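PDB 4N3O: D-glycero-alpha-D-manno-heptose 7-phosphate kinase from Campylobacter jejuni subsp. jejuni, which phosphorylates D-glycero-alpha-D-manno-heptose 7-phosphate at C-1 with ATP, giving the 1,7-bisphosphate on the way to GDP-heptose for the capsule. Local coordinates for residues I91-L104 / V126-L138. Sequence-based numbering, arbitrary orientation. Where two conformers were deposited one is given.
Sequences IVKDFTKKPLSFSL and VIKAFAEWLNLPL
Val-126 meets Leu-104 at the start of a largely apolar seam in the N-terminal domain of this GHMP kinase, where helix 118-134 packs against both strand 102-108 and the end of helix 82-96. The short helical segments 91-96 and 126-134 cross at -32°, and no hydrogen bond joins 91-104 to 126-138. CG1 of Val-126 lies 3.7 Å from CD2 of Leu-104. One turn on, Phe-130 serves both elements. Its ring edge, at CE1 and CZ, points into the face of Phe-102 in a T-shaped pair, with centroids 5.2 Å apart and planes at 90°. CG of Phe-102 sits between its own backbone N and carbonyl carbon (chi1 64°), which swings the ring over to the helix side; the second torsion then turns its face to Phe-130. At the root of the Phe-130 ring, Ile-91 CG1 approaches CG and CB obliquely. Trp-133 reaches the strand side with the far end of its indole: CH2 lies 4.0 Å from Phe-102 CB and also near Leu-100 CB and the carbonyl O of Ser-101. Leu-48 of strand 42-50 touches both Phe-102 and Trp-133, tying this corner to the sheet. Leu-134 turns back toward helix 82-96. One methyl of Leu-134, CD1, gathers three partners: Ile-91 CG2 at 3.8 Å, Thr-96 CG2 and, tip to tip, Leu-100 CD1. The Thr-96 hydroxyl meanwhile donates to Lys-98 O, within its own segment, in the carbonyl plane on a lone pair. Asn-135, with positive phi, takes the chain out of the helix and brings Leu-136 against one face of the Phe-95 ring. Leu-136 CD1 makes a CH-pi contact there, 4.3 Å from the ring centroid, while CD2 packs on Phe-95 CB. Beyond the inverse gamma turn centred on Pro-137, Leu-138 CD2 stands 4.0 Å from Phe-95 CZ.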
ATOM      1  N   ILE A  91      25.943  -6.778  17.744  1.00 55.00           N
ATOM      2  CA  ILE A  91      25.298  -8.084  17.940  1.00 53.15           C
ATOM      3  C   ILE A  91      26.293  -9.118  18.471  1.00 53.20           C
ATOM      4  O   ILE A  91      25.920 -10.024  19.213  1.00 57.01           O
ATOM      5  CB  ILE A  91      24.698  -8.628  16.624  1.00 49.75           C
ATOM      6  CG1 ILE A  91      23.552  -7.737  16.140  1.00 48.16           C
ATOM      7  CG2 ILE A  91      24.202 -10.050  16.815  1.00 50.54           C
ATOM      8  CD1 ILE A  91      22.364  -7.660  17.085  1.00 47.76           C
ATOM      9  N   VAL A  92      27.551  -8.995  18.074  1.00 54.59           N
ATOM     10  CA  VAL A  92      28.599  -9.922  18.537  1.00 58.25           C
ATOM     11  C   VAL A  92      29.113  -9.588  19.944  1.00 58.36           C
ATOM     12  O   VAL A  92      29.365 -10.484  20.745  1.00 60.78           O
ATOM     13  CB  VAL A  92      29.806  -9.921  17.577  1.00 60.35           C
ATOM     14  CG1 VAL A  92      30.974 -10.690  18.174  1.00 63.53           C
ATOM     15  CG2 VAL A  92      29.407 -10.489  16.227  1.00 60.30           C
ATOM     16  N   LYS A  93      29.262  -8.298  20.218  0.50 59.51           N
ATOM     17  CA  LYS A  93      29.762  -7.813  21.497  0.50 61.87           C
ATOM     18  C   LYS A  93      28.786  -8.080  22.640  0.50 61.32           C
ATOM     19  O   LYS A  93      29.183  -8.521  23.712  0.50 62.40           O
ATOM     20  CB  LYS A  93      30.037  -6.309  21.391  0.50 62.74           C
ATOM     21  CG  LYS A  93      30.558  -5.657  22.662  0.50 65.07           C
ATOM     22  CD  LYS A  93      30.734  -4.150  22.485  0.50 65.99           C
ATOM     23  CE  LYS A  93      29.408  -3.465  22.196  0.50 64.68           C
ATOM     24  NZ  LYS A  93      29.528  -1.995  21.992  0.50 65.63           N
ATOM     25  N   ASP A  94      27.508  -7.831  22.390  1.00 59.66           N
ATOM     26  CA  ASP A  94      26.475  -7.987  23.415  1.00 63.43           C
ATOM     27  C   ASP A  94      25.648  -9.282  23.456  1.00 64.62           C
ATOM     28  O   ASP A  94      24.942  -9.497  24.444  1.00 68.34           O
ATOM     29  CB  ASP A  94      25.532  -6.776  23.350  1.00 62.98           C
ATOM     30  CG  ASP A  94      26.240  -5.469  23.702  1.00 67.46           C
ATOM     31  OD1 ASP A  94      27.426  -5.513  24.102  1.00 68.55           O
ATOM     32  OD2 ASP A  94      25.603  -4.400  23.598  1.00 72.71           O
ATOM     33  N   PHE A  95      25.737 -10.153  22.448  1.00 63.80           N
ATOM     34  CA  PHE A  95      24.911 -11.380  22.464  1.00 62.15           C
ATOM     35  C   PHE A  95      25.623 -12.705  22.155  1.00 64.43           C
ATOM     36  O   PHE A  95      25.755 -13.551  23.035  1.00 65.84           O
ATOM     37  CB  PHE A  95      23.685 -11.206  21.537  1.00 61.19           C
ATOM     38  CG  PHE A  95      22.813 -10.041  21.911  1.00 59.09           C
ATOM     39  CD1 PHE A  95      21.973 -10.112  23.008  1.00 60.92           C
ATOM     40  CD2 PHE A  95      22.844  -8.867  21.179  1.00 61.99           C
ATOM     41  CE1 PHE A  95      21.188  -9.032  23.376  1.00 61.91           C
ATOM     42  CE2 PHE A  95      22.051  -7.781  21.534  1.00 58.72           C
ATOM     43  CZ  PHE A  95      21.226  -7.866  22.636  1.00 60.79           C
ATOM     44  N   THR A  96      26.083 -12.878  20.915  1.00 65.13           N
ATOM     45  CA  THR A  96      26.696 -14.145  20.473  1.00 64.24           C
ATOM     46  C   THR A  96      28.092 -14.501  20.978  1.00 67.43           C
ATOM     47  O   THR A  96      28.433 -15.674  20.993  1.00 67.13           O
ATOM     48  CB  THR A  96      26.779 -14.213  18.937  1.00 63.45           C
ATOM     49  OG1 THR A  96      27.630 -13.166  18.445  1.00 60.67           O
ATOM     50  CG2 THR A  96      25.393 -14.106  18.323  1.00 62.11           C
ATOM     51  N   LYS A  97      28.906 -13.499  21.317  1.00 71.63           N
ATOM     52  CA  LYS A  97      30.287 -13.695  21.825  1.00 77.76           C
ATOM     53  C   LYS A  97      31.222 -14.429  20.847  1.00 78.30           C
ATOM     54  O   LYS A  97      32.348 -14.784  21.205  1.00 80.93           O
ATOM     55  CB  LYS A  97      30.280 -14.457  23.161  1.00 80.18           C
ATOM     56  CG  LYS A  97      29.268 -13.963  24.177  1.00 86.09           C
ATOM     57  CD  LYS A  97      29.426 -12.482  24.462  1.00 91.35           C
ATOM     58  CE  LYS A  97      28.341 -11.983  25.397  1.00 91.28           C
ATOM     59  NZ  LYS A  97      28.505 -10.526  25.635  1.00 94.04           N
ATOM     60  N   LYS A  98      30.761 -14.635  19.621  1.00 75.24           N
ATOM     61  CA  LYS A  98      31.532 -15.358  18.620  1.00 74.02           C
ATOM     62  C   LYS A  98      31.203 -14.836  17.211  1.00 70.31           C
ATOM     63  O   LYS A  98      30.189 -14.155  17.016  1.00 62.23           O
ATOM     64  CB  LYS A  98      31.204 -16.848  18.723  1.00 79.58           C
ATOM     65  CG  LYS A  98      29.716 -17.153  18.562  1.00 85.67           C
ATOM     66  CD  LYS A  98      29.388 -18.624  18.773  1.00 92.31           C
ATOM     67  CE  LYS A  98      29.961 -19.500  17.671  1.00 97.80           C
ATOM     68  NZ  LYS A  98      29.640 -20.939  17.890  1.00103.82           N
ATOM     69  N   PRO A  99      32.056 -15.152  16.223  1.00 66.72           N
ATOM     70  CA  PRO A  99      31.788 -14.687  14.869  1.00 62.69           C
ATOM     71  C   PRO A  99      30.589 -15.403  14.233  1.00 63.77           C
ATOM     72  O   PRO A  99      30.189 -16.476  14.684  1.00 63.36           O
ATOM     73  CB  PRO A  99      33.076 -15.029  14.107  1.00 65.03           C
ATOM     74  CG  PRO A  99      34.077 -15.458  15.134  1.00 66.76           C
ATOM     75  CD  PRO A  99      33.299 -15.938  16.309  1.00 66.89           C
ATOM     76  N   LEU A 100      30.024 -14.798  13.196  1.00 61.49           N
ATOM     77  CA  LEU A 100      28.874 -15.368  12.500  1.00 60.60           C
ATOM     78  C   LEU A 100      29.139 -15.320  11.005  1.00 59.77           C
ATOM     79  O   LEU A 100      29.890 -14.452  10.528  1.00 58.04           O
ATOM     80  CB  LEU A 100      27.612 -14.569  12.827  1.00 56.36           C
ATOM     81  CG  LEU A 100      27.302 -14.378  14.316  1.00 54.06           C
ATOM     82  CD1 LEU A 100      26.228 -13.311  14.467  1.00 52.22           C
ATOM     83  CD2 LEU A 100      26.890 -15.683  14.992  1.00 52.84           C
ATOM     84  N   SER A 101      28.527 -16.244  10.266  1.00 57.78           N
ATOM     85  CA  SER A 101      28.704 -16.289   8.812  1.00 57.29           C
ATOM     86  C   SER A 101      27.333 -16.175   8.131  1.00 51.88           C
ATOM     87  O   SER A 101      26.440 -16.986   8.378  1.00 51.07           O
ATOM     88  CB  SER A 101      29.452 -17.561   8.411  1.00 59.11           C
ATOM     89  OG  SER A 101      29.819 -17.537   7.036  1.00 61.90           O
ATOM     90  N   PHE A 102      27.180 -15.170   7.269  1.00 48.67           N
ATOM     91  CA  PHE A 102      25.895 -14.885   6.640  1.00 48.63           C
ATOM     92  C   PHE A 102      26.033 -13.852   5.552  1.00 49.36           C
ATOM     93  O   PHE A 102      27.074 -13.203   5.446  1.00 49.45           O
ATOM     94  CB  PHE A 102      24.980 -14.243   7.681  1.00 48.01           C
ATOM     95  CG  PHE A 102      25.498 -12.907   8.168  1.00 47.25           C
ATOM     96  CD1 PHE A 102      26.373 -12.838   9.242  1.00 48.94           C
ATOM     97  CD2 PHE A 102      25.166 -11.737   7.507  1.00 45.84           C
ATOM     98  CE1 PHE A 102      26.885 -11.621   9.662  1.00 51.63           C
ATOM     99  CE2 PHE A 102      25.658 -10.513   7.931  1.00 48.48           C
ATOM    100  CZ  PHE A 102      26.519 -10.450   9.010  1.00 50.51           C
ATOM    101  N   SER A 103      24.955 -13.677   4.780  1.00 48.76           N
ATOM    102  CA  SER A 103      24.867 -12.633   3.756  1.00 47.52           C
ATOM    103  C   SER A 103      23.622 -11.813   4.095  1.00 47.84           C
ATOM    104  O   SER A 103      22.599 -12.375   4.446  1.00 46.67           O
ATOM    105  CB  SER A 103      24.758 -13.207   2.351  1.00 49.44           C
ATOM    106  OG  SER A 103      23.529 -13.872   2.148  1.00 47.94           O
ATOM    107  N   LEU A 104      23.730 -10.491   4.000  1.00 47.03           N
ATOM    108  CA  LEU A 104      22.656  -9.578   4.329  1.00 42.73           C
ATOM    109  C   LEU A 104      22.345  -8.743   3.093  1.00 45.48           C
ATOM    110  O   LEU A 104      23.241  -8.079   2.557  1.00 48.13           O
ATOM    111  CB  LEU A 104      23.092  -8.666   5.477  1.00 43.42           C
ATOM    112  CG  LEU A 104      22.063  -7.644   5.952  1.00 43.39           C
ATOM    113  CD1 LEU A 104      20.878  -8.373   6.562  1.00 43.41           C
ATOM    114  CD2 LEU A 104      22.666  -6.668   6.941  1.00 43.86           C
ATOM    115  N   VAL A 126      17.372  -4.441  10.068  1.00 35.64           N
ATOM    116  CA  VAL A 126      18.547  -5.306  10.141  1.00 34.52           C
ATOM    117  C   VAL A 126      18.684  -5.949  11.534  1.00 36.88           C
ATOM    118  O   VAL A 126      18.854  -7.180  11.666  1.00 35.34           O
ATOM    119  CB  VAL A 126      19.787  -4.498   9.774  1.00 35.38           C
ATOM    120  CG1 VAL A 126      21.038  -5.322   9.949  1.00 36.57           C
ATOM    121  CG2 VAL A 126      19.655  -3.990   8.341  1.00 36.05           C
ATOM    122  N   ILE A 127      18.586  -5.122  12.571  1.00 36.33           N
ATOM    123  CA  ILE A 127      18.652  -5.612  13.933  1.00 37.64           C
ATOM    124  C   ILE A 127      17.622  -6.712  14.105  1.00 38.08           C
ATOM    125  O   ILE A 127      17.916  -7.757  14.664  1.00 38.09           O
ATOM    126  CB  ILE A 127      18.390  -4.477  14.948  1.00 39.86           C
ATOM    127  CG1 ILE A 127      19.593  -3.524  14.983  1.00 42.68           C
ATOM    128  CG2 ILE A 127      18.185  -5.050  16.336  1.00 41.03           C
ATOM    129  CD1 ILE A 127      19.362  -2.222  15.724  1.00 41.78           C
ATOM    130  N   LYS A 128      16.409  -6.479  13.602  1.00 39.20           N
ATOM    131  CA  LYS A 128      15.310  -7.459  13.712  1.00 36.84           C
ATOM    132  C   LYS A 128      15.631  -8.754  12.996  1.00 36.67           C
ATOM    133  O   LYS A 128      15.226  -9.822  13.422  1.00 40.78           O
ATOM    134  CB  LYS A 128      14.027  -6.861  13.147  1.00 36.95           C
ATOM    135  CG  LYS A 128      12.811  -7.751  13.249  1.00 37.90           C
ATOM    136  CD  LYS A 128      12.375  -8.034  14.679  1.00 39.76           C
ATOM    137  CE  LYS A 128      11.175  -8.950  14.651  1.00 40.95           C
ATOM    138  NZ  LYS A 128      10.719  -9.290  16.011  1.00 47.61           N
ATOM    139  N   ALA A 129      16.364  -8.658  11.901  1.00 37.09           N
ATOM    140  CA  ALA A 129      16.757  -9.840  11.166  1.00 38.41           C
ATOM    141  C   ALA A 129      17.686 -10.711  12.027  1.00 40.79           C
ATOM    142  O   ALA A 129      17.519 -11.924  12.104  1.00 39.22           O
ATOM    143  CB  ALA A 129      17.446  -9.438   9.879  1.00 40.30           C
ATOM    144  N   PHE A 130      18.656 -10.077  12.679  1.00 42.13           N
ATOM    145  CA  PHE A 130      19.590 -10.793  13.559  1.00 42.30           C
ATOM    146  C   PHE A 130      18.884 -11.378  14.777  1.00 42.57           C
ATOM    147  O   PHE A 130      19.162 -12.497  15.182  1.00 44.45           O
ATOM    148  CB  PHE A 130      20.728  -9.862  14.028  1.00 43.54           C
ATOM    149  CG  PHE A 130      21.785  -9.630  12.996  1.00 42.96           C
ATOM    150  CD1 PHE A 130      22.696 -10.633  12.698  1.00 44.58           C
ATOM    151  CD2 PHE A 130      21.895  -8.421  12.351  1.00 42.78           C
ATOM    152  CE1 PHE A 130      23.671 -10.440  11.746  1.00 45.72           C
ATOM    153  CE2 PHE A 130      22.876  -8.214  11.404  1.00 44.10           C
ATOM    154  CZ  PHE A 130      23.767  -9.224  11.099  1.00 45.75           C
ATOM    155  N   ALA A 131      17.976 -10.605  15.365  1.00 51.38           N
ATOM    156  CA  ALA A 131      17.233 -11.046  16.535  1.00 51.16           C
ATOM    157  C   ALA A 131      16.402 -12.310  16.268  1.00 51.99           C
ATOM    158  O   ALA A 131      16.387 -13.231  17.083  1.00 54.21           O
ATOM    159  CB  ALA A 131      16.340  -9.920  17.037  1.00 50.46           C
ATOM    160  N   GLU A 132      15.732 -12.320  15.122  0.50 50.81           N
ATOM    161  CA  GLU A 132      14.891 -13.432  14.683  0.50 52.43           C
ATOM    162  C   GLU A 132      15.729 -14.668  14.371  0.50 53.32           C
ATOM    163  O   GLU A 132      15.372 -15.795  14.723  0.50 56.19           O
ATOM    164  CB  GLU A 132      14.166 -13.016  13.404  0.50 50.97           C
ATOM    165  CG  GLU A 132      13.229 -14.053  12.807  0.50 52.63           C
ATOM    166  CD  GLU A 132      11.920 -14.163  13.556  0.50 54.02           C
ATOM    167  OE1 GLU A 132      11.923 -13.985  14.791  0.50 54.55           O
ATOM    168  OE2 GLU A 132      10.894 -14.432  12.904  0.50 53.55           O
ATOM    169  N   TRP A 133      16.844 -14.430  13.697  1.00 51.48           N
ATOM    170  CA  TRP A 133      17.737 -15.479  13.278  1.00 51.68           C
ATOM    171  C   TRP A 133      18.435 -16.146  14.471  1.00 53.30           C
ATOM    172  O   TRP A 133      18.516 -17.376  14.559  1.00 54.06           O
ATOM    173  CB  TRP A 133      18.786 -14.915  12.323  1.00 50.40           C
ATOM    174  CG  TRP A 133      19.837 -15.908  11.973  1.00 52.37           C
ATOM    175  CD1 TRP A 133      19.651 -17.236  11.731  1.00 54.39           C
ATOM    176  CD2 TRP A 133      21.227 -15.646  11.739  1.00 53.32           C
ATOM    177  NE1 TRP A 133      20.850 -17.832  11.412  1.00 58.57           N
ATOM    178  CE2 TRP A 133      21.833 -16.877  11.404  1.00 55.89           C
ATOM    179  CE3 TRP A 133      22.023 -14.497  11.793  1.00 52.25           C
ATOM    180  CZ2 TRP A 133      23.196 -16.993  11.126  1.00 55.76           C
ATOM    181  CZ3 TRP A 133      23.375 -14.613  11.512  1.00 53.26           C
ATOM    182  CH2 TRP A 133      23.948 -15.857  11.181  1.00 54.52           C
ATOM    183  N   LEU A 134      18.924 -15.320  15.387  1.00 51.19           N
ATOM    184  CA  LEU A 134      19.678 -15.796  16.535  1.00 52.35           C
ATOM    185  C   LEU A 134      18.835 -16.001  17.785  1.00 54.61           C
ATOM    186  O   LEU A 134      19.375 -16.361  18.825  1.00 58.81           O
ATOM    187  CB  LEU A 134      20.801 -14.807  16.815  1.00 51.91           C
ATOM    188  CG  LEU A 134      21.724 -14.591  15.608  1.00 51.69           C
ATOM    189  CD1 LEU A 134      22.567 -13.340  15.769  1.00 50.60           C
ATOM    190  CD2 LEU A 134      22.596 -15.825  15.393  1.00 55.31           C
ATOM    191  N   ASN A 135      17.521 -15.774  17.688  1.00 53.86           N
ATOM    192  CA  ASN A 135      16.593 -15.977  18.815  1.00 55.72           C
ATOM    193  C   ASN A 135      16.974 -15.126  20.023  1.00 56.51           C
ATOM    194  O   ASN A 135      16.905 -15.574  21.162  1.00 60.47           O
ATOM    195  CB  ASN A 135      16.562 -17.459  19.209  1.00 58.74           C
ATOM    196  CG  ASN A 135      15.390 -17.815  20.134  1.00 63.15           C
ATOM    197  OD1 ASN A 135      14.350 -17.145  20.144  1.00 61.87           O
ATOM    198  ND2 ASN A 135      15.548 -18.903  20.896  1.00 66.23           N
ATOM    199  N   LEU A 136      17.381 -13.894  19.773  1.00 53.71           N
ATOM    200  CA  LEU A 136      17.794 -13.010  20.851  1.00 54.71           C
ATOM    201  C   LEU A 136      16.596 -12.586  21.678  1.00 56.74           C
ATOM    202  O   LEU A 136      15.524 -12.375  21.134  1.00 54.57           O
ATOM    203  CB  LEU A 136      18.470 -11.775  20.262  1.00 51.68           C
ATOM    204  CG  LEU A 136      19.646 -12.035  19.323  1.00 49.28           C
ATOM    205  CD1 LEU A 136      20.188 -10.712  18.812  1.00 46.82           C
ATOM    206  CD2 LEU A 136      20.729 -12.830  20.033  1.00 51.81           C
ATOM    207  N   PRO A 137      16.772 -12.455  23.003  1.00 62.36           N
ATOM    208  CA  PRO A 137      15.657 -12.027  23.845  1.00 65.92           C
ATOM    209  C   PRO A 137      15.441 -10.515  23.694  1.00 64.99           C
ATOM    210  O   PRO A 137      15.849  -9.737  24.553  1.00 66.92           O
ATOM    211  CB  PRO A 137      16.131 -12.400  25.259  1.00 70.18           C
ATOM    212  CG  PRO A 137      17.624 -12.313  25.199  1.00 68.14           C
ATOM    213  CD  PRO A 137      18.007 -12.679  23.785  1.00 64.93           C
ATOM    214  N   LEU A 138      14.792 -10.115  22.602  1.00 65.58           N
ATOM    215  CA  LEU A 138      14.586  -8.695  22.289  1.00 63.13           C
ATOM    216  C   LEU A 138      13.172  -8.297  21.905  1.00 60.70           C
ATOM    217  O   LEU A 138      12.712  -8.597  20.813  1.00 60.98           O
ATOM    218  CB  LEU A 138      15.508  -8.282  21.134  1.00 60.29           C
ATOM    219  CG  LEU A 138      17.015  -8.244  21.401  1.00 58.31           C
ATOM    220  CD1 LEU A 138      17.770  -7.901  20.121  1.00 54.88           C
ATOM    221  CD2 LEU A 138      17.324  -7.236  22.488  1.00 58.50           C
TER